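Side-chain contacts in MMACHC-like protein (Caenorhabditis elegans, PDB 5UJC), which binds vitamin B12 derivatives and probably strips cyanide or alkyl groups from their cobalt, using a flavin with NADPH, or glutathione: residues A[163-168]-A[221-226]; A[157-162]-A[169-174]; A[133-138]-A[144-149]; A[216-221]-A[232-237]. One frame throughout, in Å; residues are numbered along the deposited sequence.

From the N terminus, contact 3 comes first and is complete before the others begin: it closes the short connection from helix 134-140 to strand 145-147, at the cobalamin pocket. The long loop leading on to strand 174-176 is pinched by contact 2, which joins 157-162 to 169-174. The tip between them, 163-168, pairs instead with 221-226 in contact 1, so contacts 1 and 2 cross. Contact 4 brings 232-237 back onto 216-221; it follows contact 2 in series but crosses contact 1 and shares K221 with it. Helix 212-225 thus carries both contact 1 and contact 4, tying both the long loop and the segment that follows the helix to the same helix.

Contact 1 (A[163-168]-A[221-226]); sequences GRMGPN and KFNYNW
The guanidinium of R164 lies over one face of the Y224 ring, while M165 meets the edge of the same ring with its CG, near the ring plane. The stack is tilted, with 29° between the planes, and R164 CZ stands 4.0 Å from the centroid of the Y224 ring, a cation-pi contact. The cation sits toward the rim, where R164 NH2 comes within 3.4 Å of Y224 CD2. Bends at chi2 (-77°) and chi3 (-59°) fold the arginine back on itself, so that one side chain follows the ring from one rim to the other: its CB lies on the same side, just beyond the rim, 3.6 Å from Y224 CE1. An arginine suits this exposed place because its flat charge can rest on an electron-rich ring and still meet solvent.

M165 bridges the ring and the helix, a place that suits a long, flexible, apolar chain. Its CG is 3.8 Å from Y224 CE1, and its sulfur, SD, lies 5.4 Å from the centroid of the Y224 ring in an oblique Met-aromatic contact. Past the ring edge, M165 CE comes 3.6 Å from N223 OD1. That amide is fixed from elsewhere: ND2 is bonded to the backbone oxygens of I172 and L219, and OD1 accepts a hydrogen bond from the bound cobalamin. Y224 also meets the ring of F171 and touches P161. The contact therefore lays the tip of the long loop between strands 145-147 and 174-176 against the last turn of helix 212-225, beside the cobalamin pocket.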
# COMPACT_ATOMS: atom_id res chain seq x y z
N GLY A 163 11.02 23.38 7.06
CA GLY A 163 9.99 24.36 6.68
C GLY A 163 9.77 24.51 5.19
O GLY A 163 9.40 25.58 4.72
N ARG A 164 9.98 23.43 4.43
CA ARG A 164 9.73 23.45 2.98
C ARG A 164 8.31 22.98 2.65
O ARG A 164 7.84 23.15 1.52
CB ARG A 164 10.76 22.59 2.23
CG ARG A 164 12.11 23.28 2.00
CD ARG A 164 12.04 24.28 0.85
NE ARG A 164 11.64 23.64 -0.42
CZ ARG A 164 12.46 22.95 -1.22
NH1 ARG A 164 13.76 22.79 -0.92
NH2 ARG A 164 11.98 22.40 -2.35
N MET A 165 7.62 22.39 3.62
CA MET A 165 6.32 21.79 3.36
C MET A 165 5.23 22.47 4.16
O MET A 165 5.50 23.25 5.10
CB MET A 165 6.36 20.32 3.67
CG MET A 165 7.37 19.57 2.83
SD MET A 165 7.63 17.94 3.42
CE MET A 165 6.16 17.13 2.78
N GLY A 166 4.00 22.22 3.75
CA GLY A 166 2.84 22.89 4.33
C GLY A 166 2.54 22.45 5.76
O GLY A 166 3.20 21.55 6.30
N PRO A 167 1.50 23.07 6.38
CA PRO A 167 1.16 22.80 7.76
C PRO A 167 0.81 21.35 7.99
O PRO A 167 0.14 20.72 7.15
CB PRO A 167 -0.07 23.70 8.01
CG PRO A 167 0.06 24.78 7.02
CD PRO A 167 0.66 24.14 5.81
N ASN A 168 1.30 20.81 9.11
CA ASN A 168 1.01 19.45 9.52
C ASN A 168 1.50 18.44 8.50
O ASN A 168 0.97 17.35 8.39
CB ASN A 168 -0.48 19.27 9.78
CG ASN A 168 -1.04 20.36 10.68
OD1 ASN A 168 -0.90 20.30 11.90
ND2 ASN A 168 -1.65 21.38 10.09
N LYS A 221 12.09 14.43 -4.23
CA LYS A 221 11.09 14.35 -5.31
C LYS A 221 9.75 13.87 -4.76
O LYS A 221 8.69 14.34 -5.16
CB LYS A 221 11.56 13.41 -6.43
CG LYS A 221 12.62 14.00 -7.36
CD LYS A 221 12.06 15.12 -8.28
CE LYS A 221 10.75 14.73 -8.99
NZ LYS A 221 10.38 15.66 -10.11
N PHE A 222 9.81 12.95 -3.81
CA PHE A 222 8.59 12.43 -3.17
C PHE A 222 7.91 13.52 -2.33
O PHE A 222 6.72 13.79 -2.49
CB PHE A 222 8.96 11.22 -2.31
CG PHE A 222 7.80 10.60 -1.56
CD1 PHE A 222 6.63 10.23 -2.23
CD2 PHE A 222 7.90 10.33 -0.19
CE1 PHE A 222 5.60 9.63 -1.54
CE2 PHE A 222 6.86 9.73 0.48
CZ PHE A 222 5.73 9.36 -0.20
N ASN A 223 8.64 14.13 -1.42
CA ASN A 223 8.02 15.08 -0.50
C ASN A 223 7.62 16.39 -1.15
O ASN A 223 6.60 16.97 -0.76
CB ASN A 223 8.91 15.33 0.69
CG ASN A 223 8.85 14.17 1.68
OD1 ASN A 223 7.82 13.96 2.34
ND2 ASN A 223 9.91 13.36 1.71
N TYR A 224 8.41 16.86 -2.12
CA TYR A 224 8.22 18.20 -2.71
C TYR A 224 7.47 18.19 -4.05
O TYR A 224 6.93 19.22 -4.45
CB TYR A 224 9.56 18.89 -2.90
CG TYR A 224 10.40 19.01 -1.64
CD1 TYR A 224 9.81 19.12 -0.37
CD2 TYR A 224 11.78 19.09 -1.73
CE1 TYR A 224 10.59 19.27 0.76
CE2 TYR A 224 12.56 19.22 -0.61
CZ TYR A 224 11.97 19.31 0.64
OH TYR A 224 12.78 19.48 1.74
N ASN A 225 7.46 17.04 -4.75
CA ASN A 225 7.02 17.00 -6.16
C ASN A 225 6.19 15.77 -6.49
O ASN A 225 6.07 15.42 -7.64
CB ASN A 225 8.24 17.04 -7.09
CG ASN A 225 9.09 18.27 -6.90
OD1 ASN A 225 10.22 18.20 -6.43
ND2 ASN A 225 8.53 19.40 -7.18
N TRP A 226 5.58 15.15 -5.48
CA TRP A 226 4.90 13.89 -5.70
C TRP A 226 3.82 13.91 -6.76
O TRP A 226 3.53 12.86 -7.39
CB TRP A 226 4.31 13.32 -4.38
CG TRP A 226 3.41 14.23 -3.65
CD1 TRP A 226 3.75 15.07 -2.61
CD2 TRP A 226 2.02 14.38 -3.83
NE1 TRP A 226 2.67 15.74 -2.17
CE2 TRP A 226 1.58 15.33 -2.90
CE3 TRP A 226 1.07 13.79 -4.69
CZ2 TRP A 226 0.25 15.71 -2.80
CZ3 TRP A 226 -0.23 14.18 -4.59
CH2 TRP A 226 -0.64 15.11 -3.64

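Contact 2 (A[157-162]-A[169-174]); sequences VTWPPA and LKFIGL. With TAR (D(-)-tartaric acid), chain E.
In the loop that borders the cobalamin pocket, W159 and P160 close on F171 beside a bound tartrate, probably from the crystallisation liquor. P160 CB stands over the middle of the phenylalanine ring, 3.5 Å from the centroid of F171, in a CH-pi contact; P160 CG reaches 3.5 Å from F171 CD1. Proline suits this place because its compact, rigid ring offers C-H groups to an aromatic face. W159, its NE1 hydrogen-bonded to E220 of helix 212-225, completes the cluster: the edge of F171 is directed at its face in an offset edge-to-face pair, with planes at 84° and W159 CZ2 3.8 Å from F171 CZ. The W159-P160 peptide bond is cis, which folds P160 back so that its CB stands over the same indole face that F171 approaches.

With an alanine in place of F171, P160 CB would probably lose the ring beneath it on this side, and a gap would be likely to open between W159 and Y224, whose ring also meets F171. The phenylalanine has CG trans to its backbone nitrogen (chi1 -171°), which turns the ring to P160 while the N-H serves the tartrate: F171 N to TAR O4 is 2.9 Å and nearly straight at 174°. Two backbone oxygens receive the tartrate hydroxyls, L169 O from TAR O2 at 2.8 Å and P161 O from TAR O3 at 3.1 Å.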
# COMPACT_ATOMS: atom_id res chain seq x y z
N VAL A 157 25.72 18.51 8.19
CA VAL A 157 24.89 18.84 7.04
C VAL A 157 23.45 18.95 7.51
O VAL A 157 22.94 18.08 8.22
CB VAL A 157 24.99 17.77 5.93
CG1 VAL A 157 24.09 18.14 4.75
CG2 VAL A 157 26.43 17.60 5.47
N THR A 158 22.80 20.04 7.13
CA THR A 158 21.39 20.24 7.43
C THR A 158 20.57 19.66 6.28
O THR A 158 20.41 20.28 5.24
CB THR A 158 21.07 21.74 7.62
OG1 THR A 158 21.71 22.21 8.81
CG2 THR A 158 19.54 21.98 7.73
N TRP A 159 20.12 18.42 6.47
CA TRP A 159 19.25 17.74 5.50
C TRP A 159 18.34 16.76 6.26
O TRP A 159 18.82 16.04 7.13
CB TRP A 159 20.10 16.96 4.45
CG TRP A 159 19.26 16.37 3.39
CD1 TRP A 159 18.87 16.98 2.22
CD2 TRP A 159 18.55 15.13 3.44
NE1 TRP A 159 17.98 16.19 1.56
CE2 TRP A 159 17.76 15.05 2.28
CE3 TRP A 159 18.50 14.09 4.37
CZ2 TRP A 159 16.96 13.95 2.00
CZ3 TRP A 159 17.69 13.00 4.10
CH2 TRP A 159 16.95 12.93 2.92
N PRO A 160 17.03 16.70 5.93
CA PRO A 160 16.40 17.54 4.91
C PRO A 160 16.27 18.98 5.34
O PRO A 160 16.42 19.28 6.52
CB PRO A 160 15.00 16.91 4.76
CG PRO A 160 14.77 16.21 6.04
CD PRO A 160 16.10 15.71 6.48
N PRO A 161 15.98 19.89 4.37
CA PRO A 161 15.60 21.26 4.70
C PRO A 161 14.46 21.30 5.73
O PRO A 161 13.67 20.35 5.80
CB PRO A 161 15.10 21.81 3.35
CG PRO A 161 15.78 20.98 2.32
CD PRO A 161 15.93 19.63 2.92
N ALA A 162 14.41 22.36 6.52
CA ALA A 162 13.27 22.58 7.43
C ALA A 162 12.32 23.57 6.80
O ALA A 162 12.74 24.49 6.09
CB ALA A 162 13.75 23.10 8.77
N LEU A 169 2.52 18.82 7.74
CA LEU A 169 3.21 17.87 6.89
C LEU A 169 4.65 17.70 7.35
O LEU A 169 5.30 18.66 7.75
CB LEU A 169 3.17 18.30 5.44
CG LEU A 169 1.78 18.43 4.82
CD1 LEU A 169 1.87 19.08 3.45
CD2 LEU A 169 1.09 17.07 4.71
N LYS A 170 5.12 16.46 7.32
CA LYS A 170 6.48 16.13 7.62
C LYS A 170 7.21 15.64 6.41
O LYS A 170 6.61 15.14 5.50
CB LYS A 170 6.53 15.06 8.71
CG LYS A 170 5.91 15.54 10.03
CD LYS A 170 6.80 16.59 10.72
CE LYS A 170 6.06 17.32 11.83
NZ LYS A 170 5.63 16.39 12.91
N PHE A 171 8.53 15.73 6.45
CA PHE A 171 9.37 15.15 5.38
C PHE A 171 9.53 13.67 5.68
O PHE A 171 10.25 13.27 6.59
CB PHE A 171 10.73 15.89 5.32
CG PHE A 171 11.59 15.51 4.12
CD1 PHE A 171 12.40 14.39 4.16
CD2 PHE A 171 11.58 16.28 2.98
CE1 PHE A 171 13.24 14.09 3.11
CE2 PHE A 171 12.41 15.99 1.92
CZ PHE A 171 13.25 14.89 1.98
N ILE A 172 8.77 12.85 4.94
CA ILE A 172 8.64 11.42 5.24
C ILE A 172 9.45 10.53 4.31
O ILE A 172 9.88 10.95 3.23
CB ILE A 172 7.17 10.94 5.29
CG1 ILE A 172 6.44 11.20 3.95
CG2 ILE A 172 6.43 11.64 6.44
CD1 ILE A 172 5.16 10.41 3.79
N GLY A 173 9.67 9.31 4.75
CA GLY A 173 10.40 8.34 3.94
C GLY A 173 9.58 7.74 2.82
O GLY A 173 8.36 7.99 2.70
N LEU A 174 10.25 6.89 2.06
CA LEU A 174 9.73 6.32 0.82
C LEU A 174 10.19 4.90 0.69
O LEU A 174 11.38 4.60 0.85
CB LEU A 174 10.24 7.11 -0.39
CG LEU A 174 9.86 6.57 -1.78
CD1 LEU A 174 8.36 6.69 -2.01
CD2 LEU A 174 10.63 7.33 -2.84
O1 TAR E . 9.59 20.65 5.59
O11 TAR E . 7.78 21.60 6.34
C1 TAR E . 8.79 20.91 6.53
C2 TAR E . 9.00 20.38 7.94
O2 TAR E . 7.90 19.51 8.26
C3 TAR E . 10.35 19.64 8.17
O3 TAR E . 10.95 19.24 6.93
C4 TAR E . 10.15 18.41 9.06
O4 TAR E . 9.81 17.27 8.54
O41 TAR E . 10.32 18.56 10.30

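Contact 3 (A[133-138]-A[144-149]); sequences LMQTCG and AFYYQP
Q135 lays its side chain along one face of the Y146 ring, and Q148, from the strand side, covers the opposite face. Q135 CB is centred above the ring, 3.5 Å from the centroid of Y146, and makes a CH-pi contact; Q148 CG stands 3.4 Å above the other face of Y146. Beyond CG the extended chain of Q135 runs out over the rim, Q135 CD passing 3.6 Å from Y146 CE1 with the amide inclined 32° to the ring. T136 approaches obliquely, its OG1 4.0 Å from Y146 CE2.

All four residues line the cobalamin pocket, where a tyrosine gives the glutamine chains a flat face and the ligand a hydroxyl. With its ring trans to the backbone nitrogen (chi1 -180°), Y146 lies along the helix, pointing back toward its N-terminal end, where its OH is hydrogen-bonded to the cobalamin. Q135 NE2 is held by both G173 O and the same ligand, a link its long amide chain can make. A leucine in place of Y146 would probably leave the cobalamin oxygen without this partner and the glutamine chains without the flat surface between them.

At the other end the backbones meet. A144 N donates to G138 O at 3.2 Å, from above the carbonyl plane, and a water donates to Q135 O and A144 O, 2.8 Å from each. G138 lets the backbones come close; a side chain would point toward A144. Helix 134-140 is thus fastened to strand 145-147, which pairs antiparallel with strand 174-176; T136 packs on helix 32-39.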
# COMPACT_ATOMS: atom_id res chain seq x y z
N LEU A 133 2.07 0.99 10.64
CA LEU A 133 2.97 1.74 9.78
C LEU A 133 3.41 0.86 8.62
O LEU A 133 4.20 -0.07 8.78
CB LEU A 133 4.18 2.26 10.59
CG LEU A 133 3.80 3.29 11.66
CD1 LEU A 133 5.02 3.71 12.40
CD2 LEU A 133 3.08 4.49 11.05
N MET A 134 2.82 1.12 7.47
CA MET A 134 2.93 0.21 6.33
C MET A 134 4.32 0.10 5.73
O MET A 134 4.73 -0.98 5.30
CB MET A 134 1.96 0.64 5.24
CG MET A 134 0.54 0.42 5.58
SD MET A 134 0.17 -1.31 5.82
CE MET A 134 -1.59 -1.25 6.02
N GLN A 135 5.06 1.20 5.72
CA GLN A 135 6.43 1.15 5.17
C GLN A 135 7.34 0.30 6.04
O GLN A 135 8.20 -0.43 5.55
CB GLN A 135 7.00 2.55 4.97
CG GLN A 135 6.18 3.36 3.96
CD GLN A 135 6.33 4.83 4.15
OE1 GLN A 135 6.12 5.36 5.25
NE2 GLN A 135 6.73 5.53 3.09
N THR A 136 7.11 0.34 7.35
CA THR A 136 7.85 -0.53 8.26
C THR A 136 7.46 -2.00 8.02
O THR A 136 8.34 -2.86 7.92
CB THR A 136 7.62 -0.12 9.72
OG1 THR A 136 8.20 1.18 9.94
CG2 THR A 136 8.26 -1.10 10.68
N CYS A 137 6.16 -2.28 7.87
CA CYS A 137 5.74 -3.64 7.52
C CYS A 137 6.42 -4.11 6.24
O CYS A 137 6.87 -5.23 6.14
CB CYS A 137 4.22 -3.75 7.34
SG CYS A 137 3.26 -3.49 8.82
N GLY A 138 6.43 -3.25 5.23
CA GLY A 138 7.01 -3.62 3.95
C GLY A 138 8.47 -3.97 4.03
O GLY A 138 8.96 -4.89 3.32
N ALA A 144 9.52 -4.32 0.22
CA ALA A 144 10.01 -3.07 -0.35
C ALA A 144 10.96 -2.46 0.64
O ALA A 144 10.69 -2.47 1.84
CB ALA A 144 8.85 -2.14 -0.64
N PHE A 145 12.07 -1.91 0.15
CA PHE A 145 13.08 -1.28 1.00
C PHE A 145 12.59 0.12 1.38
O PHE A 145 12.21 0.92 0.53
CB PHE A 145 14.40 -1.20 0.26
CG PHE A 145 15.57 -0.98 1.15
CD1 PHE A 145 15.81 0.27 1.72
CD2 PHE A 145 16.43 -2.01 1.45
CE1 PHE A 145 16.89 0.46 2.56
CE2 PHE A 145 17.50 -1.83 2.30
CZ PHE A 145 17.73 -0.58 2.86
N TYR A 146 12.59 0.38 2.67
CA TYR A 146 12.10 1.64 3.20
C TYR A 146 13.28 2.60 3.43
O TYR A 146 14.11 2.38 4.34
CB TYR A 146 11.34 1.38 4.52
CG TYR A 146 10.75 2.59 5.22
CD1 TYR A 146 10.35 3.73 4.50
CD2 TYR A 146 10.49 2.55 6.57
CE1 TYR A 146 9.75 4.80 5.14
CE2 TYR A 146 9.92 3.63 7.23
CZ TYR A 146 9.55 4.76 6.51
OH TYR A 146 8.95 5.85 7.13
N TYR A 147 13.30 3.69 2.65
CA TYR A 147 14.32 4.71 2.73
C TYR A 147 13.86 5.81 3.67
O TYR A 147 12.91 6.58 3.36
CB TYR A 147 14.64 5.25 1.33
CG TYR A 147 15.29 4.23 0.48
CD1 TYR A 147 16.64 3.96 0.59
CD2 TYR A 147 14.55 3.46 -0.41
CE1 TYR A 147 17.22 2.94 -0.09
CE2 TYR A 147 15.14 2.44 -1.14
CZ TYR A 147 16.47 2.15 -0.95
OH TYR A 147 17.06 1.11 -1.64
N GLN A 148 14.51 5.90 4.84
CA GLN A 148 14.07 6.79 5.89
C GLN A 148 15.03 7.98 5.99
O GLN A 148 16.23 7.79 6.03
CB GLN A 148 14.08 6.04 7.22
CG GLN A 148 13.18 4.81 7.22
CD GLN A 148 12.90 4.30 8.61
OE1 GLN A 148 12.38 5.02 9.46
NE2 GLN A 148 13.24 3.06 8.85
N PRO A 149 14.49 9.23 6.09
CA PRO A 149 15.38 10.38 6.14
C PRO A 149 16.41 10.30 7.27
O PRO A 149 17.57 10.73 7.08
CB PRO A 149 14.43 11.55 6.35
CG PRO A 149 13.15 11.11 5.71
CD PRO A 149 13.07 9.64 5.93
O HOH W 1 8.68 -0.79 2.85

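Contact 4 (A[216-221]-A[232-237]); sequences RTALEK and RDFGNP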
# COMPACT_ATOMS: atom_id res chain seq x y z
N ARG A 216 18.61 10.65 -1.33
CA ARG A 216 18.18 11.98 -0.89
C ARG A 216 17.38 12.70 -2.00
O ARG A 216 16.36 13.33 -1.72
CB ARG A 216 19.38 12.83 -0.42
CG ARG A 216 19.96 12.37 0.92
CD ARG A 216 21.03 13.32 1.47
NE ARG A 216 22.31 13.01 0.88
CZ ARG A 216 23.21 12.14 1.39
NH1 ARG A 216 24.31 11.90 0.71
NH2 ARG A 216 23.01 11.52 2.57
N THR A 217 17.78 12.52 -3.25
CA THR A 217 17.05 13.10 -4.38
C THR A 217 15.65 12.49 -4.48
O THR A 217 14.67 13.20 -4.67
CB THR A 217 17.80 12.91 -5.69
OG1 THR A 217 19.07 13.55 -5.58
CG2 THR A 217 17.04 13.53 -6.86
N ALA A 218 15.56 11.17 -4.33
CA ALA A 218 14.26 10.48 -4.40
C ALA A 218 13.33 10.99 -3.30
O ALA A 218 12.13 11.23 -3.55
CB ALA A 218 14.46 8.98 -4.27
N LEU A 219 13.87 11.16 -2.09
CA LEU A 219 13.06 11.62 -0.99
C LEU A 219 12.58 13.06 -1.18
O LEU A 219 11.44 13.39 -0.81
CB LEU A 219 13.79 11.45 0.34
CG LEU A 219 13.99 10.00 0.80
CD1 LEU A 219 14.91 9.90 2.00
CD2 LEU A 219 12.68 9.37 1.10
N GLU A 220 13.42 13.91 -1.76
CA GLU A 220 13.00 15.27 -2.12
C GLU A 220 11.92 15.25 -3.21
O GLU A 220 10.95 15.98 -3.11
CB GLU A 220 14.20 16.11 -2.54
CG GLU A 220 15.14 16.42 -1.36
CD GLU A 220 16.32 17.30 -1.70
OE1 GLU A 220 16.32 17.91 -2.78
OE2 GLU A 220 17.25 17.41 -0.85
N LYS A 221 12.09 14.43 -4.23
CA LYS A 221 11.09 14.35 -5.31
C LYS A 221 9.75 13.87 -4.76
O LYS A 221 8.69 14.34 -5.16
CB LYS A 221 11.56 13.41 -6.43
CG LYS A 221 12.62 14.00 -7.36
CD LYS A 221 12.06 15.12 -8.28
CE LYS A 221 10.75 14.73 -8.99
NZ LYS A 221 10.38 15.66 -10.11
N ARG A 232 8.39 7.85 -8.43
CA ARG A 232 8.03 6.45 -8.64
C ARG A 232 9.02 5.70 -9.52
O ARG A 232 9.05 4.46 -9.50
CB ARG A 232 6.62 6.33 -9.21
CG ARG A 232 5.53 7.01 -8.38
CD ARG A 232 4.15 6.78 -8.97
NE ARG A 232 3.14 7.65 -8.42
CZ ARG A 232 2.41 7.38 -7.34
NH1 ARG A 232 2.61 6.26 -6.65
NH2 ARG A 232 1.49 8.24 -6.94
N ASP A 233 9.77 6.45 -10.33
CA ASP A 233 10.67 5.84 -11.30
C ASP A 233 12.08 5.60 -10.79
O ASP A 233 12.94 5.10 -11.52
CB ASP A 233 10.69 6.67 -12.59
CG ASP A 233 9.45 6.49 -13.38
OD1 ASP A 233 8.92 5.35 -13.39
OD2 ASP A 233 9.01 7.46 -14.02
N PHE A 234 12.33 5.88 -9.51
CA PHE A 234 13.60 5.47 -8.91
C PHE A 234 13.66 3.94 -8.84
O PHE A 234 12.66 3.29 -8.51
CB PHE A 234 13.81 6.14 -7.57
CG PHE A 234 14.24 7.57 -7.69
CD1 PHE A 234 13.30 8.56 -7.88
CD2 PHE A 234 15.57 7.90 -7.72
CE1 PHE A 234 13.69 9.87 -8.06
CE2 PHE A 234 15.97 9.21 -7.87
CZ PHE A 234 15.03 10.20 -8.05
N GLY A 235 14.82 3.39 -9.26
CA GLY A 235 14.99 1.96 -9.47
C GLY A 235 14.74 1.54 -10.91
O GLY A 235 14.94 0.38 -11.26
N ASN A 236 14.25 2.47 -11.74
CA ASN A 236 13.96 2.20 -13.16
C ASN A 236 13.03 1.00 -13.38
O ASN A 236 13.32 0.13 -14.18
CB ASN A 236 15.24 2.01 -13.96
CG ASN A 236 16.18 3.18 -13.82
OD1 ASN A 236 17.36 3.01 -13.54
ND2 ASN A 236 15.67 4.39 -14.02
N PRO A 237 11.88 0.96 -12.67
CA PRO A 237 10.90 -0.08 -12.90
C PRO A 237 10.43 -0.09 -14.38
O PRO A 237 10.32 0.96 -15.00
CB PRO A 237 9.74 0.33 -11.98
CG PRO A 237 9.86 1.81 -11.86
CD PRO A 237 11.33 2.07 -11.84
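A218 puts its methyl over the face of the F234 ring, and this CH-pi contact carries the meeting of helix and loop. A218 CB lies 3.6 Å from the centroid of F234, only 7° off the ring normal. Alanine suits the spot: its short side chain lets the ring come down on the helix itself, so that F234 CZ is 3.7 Å from A218 CA. With chi1 at -77° the phenylalanine ring swings out from its turn to lie on the helix.

Looser apolar contacts frame the ring. T217 CG2 comes obliquely to 4.1 Å from F234 CZ, and the aliphatic part of K221 passes by the edge, with K221 CG 4.3 Å from F234 CE1. F234 also touches L176 of strand 174-176.

The hydrogen bonds and salt bridges nearby are made inside each segment or to third parties. K221 N is bonded to T217 O in the helix, while D233 to N236 form a type II beta turn closed by N236 N and D233 O, 2.9 Å apart. G235 takes the position in that turn where a side chain would collide with the carbonyl oxygen before it (phi 94°). T217 OG1 is bonded to the backbone oxygen of E213 one turn earlier, K221 NZ makes a salt bridge with D228, and D233 is itself held by R240 and H183.

The union across the two segments is therefore apolar: a ring offered by a well-braced turn lies on a small residue of helix 212-225, and the neighbouring charges are satisfied elsewhere.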